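Local coordinates for DUF4973 domain-containing protein (Bacteroides thetaiotaomicron, PDB 4QNI) that is of unknown function but is probably an auxiliary nutrient-binding protein of two domains, taking part in nutrient capture by this gut bacterium, at residues L121-D126 with A161-F166; R318-Q323 with D328-W333. All blocks are in the same frame, centred on the assembly; numbering follows the deposited sequence.

Interactions 1 and 2 lie in series along the chain, their centres 19 Å apart and their nearest atoms about 6 Å apart, without touching. Interaction 1 joins the two sheets of the N-terminal sandwich, whereas interaction 2 folds the C-terminal tail back on strand 306-321, the final strand of the chain. Strand 160-168 relates them: Leu163 and Ile165 face residues 121-126, and Phe168 further along meets Trp333 and the side chains of Arg318 and Ile331. Tyr28 is a second common neighbour, its ring meeting both Phe166 and Trp333. A 1,2-ethanediol molecule, probably from the crystallisation liquor, lies about 4 Å from the Arg318 side chain.

Interaction 1: residues L121-D126 with A161-F166; sequences LDLKFD and AILRIF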
loop_
_atom_site.group_PDB
_atom_site.type_symbol
_atom_site.label_atom_id
_atom_site.label_comp_id
_atom_site.label_asym_id
_atom_site.label_seq_id
_atom_site.Cartn_x
_atom_site.Cartn_y
_atom_site.Cartn_z
ATOM N N LEU A 121 -3.735 25.997 -19.651
ATOM C CA LEU A 121 -4.529 27.055 -19.050
ATOM C C LEU A 121 -3.551 28.086 -18.458
ATOM O O LEU A 121 -2.833 27.767 -17.508
ATOM C CB LEU A 121 -5.479 26.464 -17.989
ATOM C CG LEU A 121 -6.468 27.455 -17.377
ATOM C CD1 LEU A 121 -7.637 27.698 -18.294
ATOM C CD2 LEU A 121 -6.943 26.978 -16.044
ATOM N N ASP A 122 -3.483 29.289 -19.044
ATOM C CA ASP A 122 -2.533 30.307 -18.595
ATOM C C ASP A 122 -3.020 31.066 -17.356
ATOM O O ASP A 122 -3.811 32.001 -17.449
ATOM C CB ASP A 122 -2.186 31.296 -19.735
ATOM C CG ASP A 122 -0.929 32.148 -19.486
ATOM O OD1 ASP A 122 -0.134 31.814 -18.544
ATOM O OD2 ASP A 122 -0.706 33.111 -20.256
ATOM N N LEU A 123 -2.508 30.696 -16.195
ATOM C CA LEU A 123 -2.865 31.377 -14.948
ATOM C C LEU A 123 -2.004 32.633 -14.825
ATOM O O LEU A 123 -0.790 32.514 -14.983
ATOM C CB LEU A 123 -2.613 30.435 -13.736
ATOM C CG LEU A 123 -3.137 29.006 -13.800
ATOM C CD1 LEU A 123 -2.655 28.193 -12.580
ATOM C CD2 LEU A 123 -4.667 28.985 -13.902
ATOM N N LYS A 124 -2.605 33.825 -14.566
ATOM C CA LYS A 124 -1.837 35.062 -14.393
ATOM C C LYS A 124 -1.854 35.409 -12.930
ATOM O O LYS A 124 -2.860 35.178 -12.261
ATOM C CB LYS A 124 -2.344 36.214 -15.259
ATOM C CG LYS A 124 -2.428 35.905 -16.765
ATOM C CD LYS A 124 -1.067 35.722 -17.446
ATOM C CE LYS A 124 -1.154 36.134 -18.901
ATOM N NZ LYS A 124 0.031 35.696 -19.679
ATOM N N PHE A 125 -0.725 35.887 -12.410
ATOM C CA PHE A 125 -0.604 36.169 -10.997
ATOM C C PHE A 125 -0.024 37.537 -10.722
ATOM O O PHE A 125 0.855 38.022 -11.436
ATOM C CB PHE A 125 0.287 35.125 -10.295
ATOM C CG PHE A 125 -0.264 33.730 -10.277
ATOM C CD1 PHE A 125 -1.201 33.348 -9.325
ATOM C CD2 PHE A 125 0.195 32.774 -11.180
ATOM C CE1 PHE A 125 -1.685 32.042 -9.286
ATOM C CE2 PHE A 125 -0.294 31.462 -11.141
ATOM C CZ PHE A 125 -1.258 31.118 -10.222
ATOM N N ASP A 126 -0.511 38.127 -9.621
ATOM C CA ASP A 126 -0.059 39.387 -9.069
ATOM C C ASP A 126 0.168 39.104 -7.603
ATOM O O ASP A 126 -0.790 39.040 -6.825
ATOM C CB ASP A 126 -1.056 40.529 -9.321
ATOM C CG ASP A 126 -0.491 41.892 -8.963
ATOM O OD1 ASP A 126 0.609 41.945 -8.369
ATOM O OD2 ASP A 126 -1.136 42.904 -9.292
ATOM N N ALA A 161 -8.621 20.578 -9.347
ATOM C CA ALA A 161 -7.265 20.982 -9.016
ATOM C C ALA A 161 -7.279 22.008 -7.854
ATOM O O ALA A 161 -7.750 23.138 -8.029
ATOM C CB ALA A 161 -6.577 21.575 -10.256
ATOM N N ILE A 162 -6.786 21.601 -6.671
ATOM C CA ILE A 162 -6.665 22.452 -5.499
ATOM C C ILE A 162 -5.187 22.806 -5.447
ATOM O O ILE A 162 -4.368 21.983 -5.037
ATOM C CB ILE A 162 -7.214 21.758 -4.228
ATOM C CG1 ILE A 162 -8.668 21.244 -4.393
ATOM C CG2 ILE A 162 -7.075 22.631 -2.992
ATOM C CD1 ILE A 162 -9.774 22.219 -5.029
ATOM N N LEU A 163 -4.830 23.997 -5.992
ATOM C CA LEU A 163 -3.428 24.365 -6.146
ATOM C C LEU A 163 -2.882 25.266 -5.044
ATOM O O LEU A 163 -3.221 26.446 -4.964
ATOM C CB LEU A 163 -3.126 24.997 -7.529
ATOM C CG LEU A 163 -3.789 24.369 -8.781
ATOM C CD1 LEU A 163 -3.695 25.306 -9.985
ATOM C CD2 LEU A 163 -3.243 22.956 -9.081
ATOM N N ARG A 164 -2.004 24.698 -4.209
ATOM C CA ARG A 164 -1.284 25.467 -3.214
ATOM C C ARG A 164 -0.217 26.210 -3.979
ATOM O O ARG A 164 0.701 25.578 -4.541
ATOM C CB ARG A 164 -0.683 24.590 -2.099
ATOM C CG ARG A 164 0.188 25.387 -1.123
ATOM C CD ARG A 164 -0.638 26.064 -0.046
ATOM N NE ARG A 164 0.167 26.912 0.837
ATOM C CZ ARG A 164 0.717 26.523 1.987
ATOM N NH1 ARG A 164 0.634 25.260 2.378
ATOM N NH2 ARG A 164 1.388 27.386 2.731
ATOM N N ILE A 165 -0.415 27.528 -4.117
ATOM C CA ILE A 165 0.517 28.327 -4.897
ATOM C C ILE A 165 1.643 28.809 -4.051
ATOM O O ILE A 165 1.428 29.513 -3.045
ATOM C CB ILE A 165 -0.180 29.535 -5.587
ATOM C CG1 ILE A 165 -1.408 29.095 -6.445
ATOM C CG2 ILE A 165 0.834 30.385 -6.367
ATOM C CD1 ILE A 165 -1.132 28.155 -7.538
ATOM N N PHE A 166 2.848 28.476 -4.481
ATOM C CA PHE A 166 4.041 29.031 -3.855
ATOM C C PHE A 166 4.791 29.941 -4.828
ATOM O O PHE A 166 5.474 29.426 -5.717
ATOM C CB PHE A 166 5.016 27.951 -3.340
ATOM C CG PHE A 166 4.537 27.173 -2.150
ATOM C CD1 PHE A 166 4.426 27.780 -0.901
ATOM C CD2 PHE A 166 4.178 25.840 -2.275
ATOM C CE1 PHE A 166 3.970 27.053 0.204
ATOM C CE2 PHE A 166 3.735 25.119 -1.166
ATOM C CZ PHE A 166 3.625 25.732 0.059
#
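Leu123 and Phe125 meet Leu163 and Ile165 in the core of a beta sandwich, where strand 118-126 of a three-stranded antiparallel sheet packs face to face on strand 160-168 of a mixed sheet. This fits the immunoglobulin-like E-set clan to which the N-terminal family belongs. The two strands run in broadly the same direction but are too far apart to pair: Phe125 CA and Ile165 CA, at 10.0 Å, are the closest alpha carbons, and the layers are joined by side chains alone.

The apolar contacts form two small clusters. Leu123 and Leu163 cross obliquely and touch methyl to methyl, CD1 of Leu123 lying 4.0 Å from CD1 of Leu163. In the second cluster the Phe125 ring comes from one sheet and Ile165 from the other. With CG anti to the carbonyl carbon (chi1 -65°), Phe125 leans back along its strand toward Leu123 and presents its CE1-CZ end to the isoleucine. Its CZ is 4.0 Å from Ile165 CD1, while CE1 lies 4.1 Å from Ile165 CG1, so two neighbouring ring carbons rest on the one isoleucine. Phe127 extends this core, stacking on Phe125 and touching Ile165; Leu163 also touches Leu140, and Leu123 touches Tyr106.

Charged groups lie on the sides turned away from the contact. On strand 118-126, Lys124 NZ forms a 2.7 Å salt bridge with Asp122 OD2 and has a second acidic partner in Glu42. On strand 160-168 the buried Arg164, set between the apolar Ile162 and Phe166, is salt-bridged to Glu225 through its guanidinium. Phe166, two residues on, covers one face of that group, with CZ 3.6 Å above the centre of the guanidinium plane.

Interaction 2: residues R318-Q323 with D328-W333; sequences RDINTQ and DQAIEW
The Arg318 side chain passes across Ile331 with its CG and CD, then lies alongside Trp333 with its guanidinium end. From CB the chain leads, with CG anti to the backbone N (chi1 -170°), to Ile331, where CG touches CG2 at 3.7 Å and CD continues over CG1 and CG2. A bend at chi3 brings NE within 3.6 Å of Trp333 CH2, which covers the rim of one guanidinium face; CZ and NH2 also lie against CH2. The two planes are inclined at 54°, so the groups do not stack flat. At the tip, NH2 hydrogen-bonds to Asn169 O and Ser172 O. The same Ile331 CG2 that touches Arg318 CG sits over the centre of the Trp333 ring.

The backbones form a single beta bridge between Ile320 and Ile331. Glu332 N donates to Asp319 O at 2.8 Å in a nearly straight bond (177°), and Asn321 N donates to Ala330 O at 2.9 Å. A water joins Asp319 N to Glu332 O. Asn321 ND2 adds a bent 3.0 Å bond to Glu332 OE2, met on the anti side and out of the carboxylate plane, with amide and carboxylate nearly perpendicular; its OD1 accepts from Gln323 N in an Asx turn. An alanine here removes both bonds, which would probably leave the carboxylate freer to turn and the strand's exit less fixed.

Arg318 and Ile320 pair through their backbones with strand 282-298, whereas Trp333 stacks on Tyr28 of strand 24-30 and meets Phe168 of strand 160-168, joining the C-terminal sheet to the N-terminal sandwich.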
loop_
_atom_site.group_PDB
_atom_site.type_symbol
_atom_site.label_atom_id
_atom_site.label_comp_id
_atom_site.label_asym_id
_atom_site.label_seq_id
_atom_site.Cartn_x
_atom_site.Cartn_y
_atom_site.Cartn_z
ATOM N N ARG A 318 18.452 23.612 -4.017
ATOM C CA ARG A 318 17.537 23.660 -5.139
ATOM C C ARG A 318 18.187 22.914 -6.280
ATOM O O ARG A 318 19.329 23.210 -6.636
ATOM C CB ARG A 318 17.227 25.124 -5.498
ATOM C CG ARG A 318 16.108 25.270 -6.475
ATOM C CD ARG A 318 15.804 26.711 -6.804
ATOM N NE ARG A 318 15.036 27.393 -5.761
ATOM C CZ ARG A 318 14.627 28.655 -5.865
ATOM N NH1 ARG A 318 14.884 29.356 -6.967
ATOM N NH2 ARG A 318 13.970 29.232 -4.864
ATOM N N ASP A 319 17.491 21.935 -6.835
ATOM C CA ASP A 319 18.057 21.155 -7.920
ATOM C C ASP A 319 17.587 21.685 -9.219
ATOM O O ASP A 319 16.383 21.809 -9.449
ATOM C CB ASP A 319 17.728 19.665 -7.768
ATOM C CG ASP A 319 18.242 19.108 -6.455
ATOM O OD1 ASP A 319 19.429 19.355 -6.131
ATOM O OD2 ASP A 319 17.428 18.539 -5.695
ATOM N N ILE A 320 18.557 22.036 -10.065
ATOM C CA ILE A 320 18.349 22.604 -11.386
ATOM C C ILE A 320 18.786 21.589 -12.408
ATOM O O ILE A 320 19.959 21.232 -12.469
ATOM C CB ILE A 320 19.109 23.958 -11.553
ATOM C CG1 ILE A 320 19.001 24.913 -10.314
ATOM C CG2 ILE A 320 18.784 24.646 -12.881
ATOM C CD1 ILE A 320 17.670 25.487 -9.965
ATOM N N ASN A 321 17.834 21.109 -13.196
ATOM C CA ASN A 321 18.073 20.156 -14.276
ATOM C C ASN A 321 18.349 20.971 -15.509
ATOM O O ASN A 321 17.403 21.483 -16.098
ATOM C CB ASN A 321 16.830 19.242 -14.453
ATOM C CG ASN A 321 16.909 18.221 -15.573
ATOM O OD1 ASN A 321 17.715 18.321 -16.503
ATOM N ND2 ASN A 321 16.062 17.203 -15.501
ATOM N N THR A 322 19.616 21.105 -15.912
ATOM C CA THR A 322 19.977 21.912 -17.089
ATOM C C THR A 322 19.507 21.292 -18.452
ATOM O O THR A 322 19.812 21.869 -19.505
ATOM C CB THR A 322 21.466 22.214 -17.109
ATOM O OG1 THR A 322 22.170 20.996 -17.327
ATOM C CG2 THR A 322 21.942 22.893 -15.837
ATOM N N GLN A 323 18.710 20.184 -18.437
ATOM C CA GLN A 323 18.143 19.604 -19.676
ATOM C C GLN A 323 16.814 20.345 -20.042
ATOM O O GLN A 323 16.040 19.899 -20.904
ATOM C CB GLN A 323 17.948 18.072 -19.598
ATOM C CG GLN A 323 19.256 17.276 -19.621
ATOM C CD GLN A 323 19.044 15.779 -19.593
ATOM O OE1 GLN A 323 18.082 15.253 -18.995
ATOM N NE2 GLN A 323 19.970 15.060 -20.221
ATOM N N ASP A 328 13.655 28.968 -14.815
ATOM C CA ASP A 328 12.435 29.092 -14.002
ATOM C C ASP A 328 11.636 27.762 -14.100
ATOM O O ASP A 328 10.932 27.393 -13.160
ATOM C CB ASP A 328 11.577 30.313 -14.456
ATOM C CG ASP A 328 11.991 31.702 -13.949
ATOM O OD1 ASP A 328 12.597 31.786 -12.853
ATOM O OD2 ASP A 328 11.616 32.714 -14.602
ATOM N N GLN A 329 11.797 27.032 -15.223
ATOM C CA GLN A 329 11.141 25.749 -15.470
ATOM C C GLN A 329 12.055 24.546 -15.152
ATOM O O GLN A 329 11.542 23.449 -14.893
ATOM C CB GLN A 329 10.668 25.666 -16.928
ATOM C CG GLN A 329 9.400 26.456 -17.209
ATOM C CD GLN A 329 8.649 25.862 -18.377
ATOM O OE1 GLN A 329 7.842 24.934 -18.225
ATOM N NE2 GLN A 329 8.909 26.374 -19.572
ATOM N N ALA A 330 13.397 24.758 -15.153
ATOM C CA ALA A 330 14.427 23.729 -14.924
ATOM C C ALA A 330 14.457 23.145 -13.495
ATOM O O ALA A 330 15.063 22.078 -13.309
ATOM C CB ALA A 330 15.804 24.290 -15.259
ATOM N N ILE A 331 13.823 23.826 -12.500
ATOM C CA ILE A 331 13.836 23.419 -11.086
ATOM C C ILE A 331 13.096 22.134 -10.847
ATOM O O ILE A 331 11.938 22.002 -11.239
ATOM C CB ILE A 331 13.312 24.506 -10.111
ATOM C CG1 ILE A 331 14.065 25.821 -10.305
ATOM C CG2 ILE A 331 13.426 24.027 -8.651
ATOM C CD1 ILE A 331 13.229 27.029 -10.211
ATOM N N GLU A 332 13.752 21.219 -10.114
ATOM C CA GLU A 332 13.179 19.944 -9.681
ATOM C C GLU A 332 12.674 20.129 -8.258
ATOM O O GLU A 332 13.358 19.786 -7.288
ATOM C CB GLU A 332 14.194 18.791 -9.800
ATOM C CG GLU A 332 14.493 18.405 -11.237
ATOM C CD GLU A 332 15.337 17.161 -11.448
ATOM O OE1 GLU A 332 15.981 16.693 -10.479
ATOM O OE2 GLU A 332 15.350 16.653 -12.594
ATOM N N TRP A 333 11.484 20.735 -8.144
ATOM C CA TRP A 333 10.819 21.034 -6.870
ATOM C C TRP A 333 10.506 19.772 -6.059
ATOM O O TRP A 333 10.151 18.735 -6.677
ATOM C CB TRP A 333 9.529 21.835 -7.122
ATOM C CG TRP A 333 9.803 23.227 -7.579
ATOM C CD1 TRP A 333 9.659 23.717 -8.842
ATOM C CD2 TRP A 333 10.400 24.284 -6.799
ATOM N NE1 TRP A 333 10.061 25.039 -8.885
ATOM C CE2 TRP A 333 10.530 25.408 -7.647
ATOM C CE3 TRP A 333 10.847 24.385 -5.463
ATOM C CZ2 TRP A 333 11.075 26.618 -7.207
ATOM C CZ3 TRP A 333 11.391 25.588 -5.027
ATOM C CH2 TRP A 333 11.465 26.698 -5.885
ATOM O OXT TRP A 333 10.642 19.834 -4.813
HETATM O O HOH W 1 14.893 21.488 -5.754
#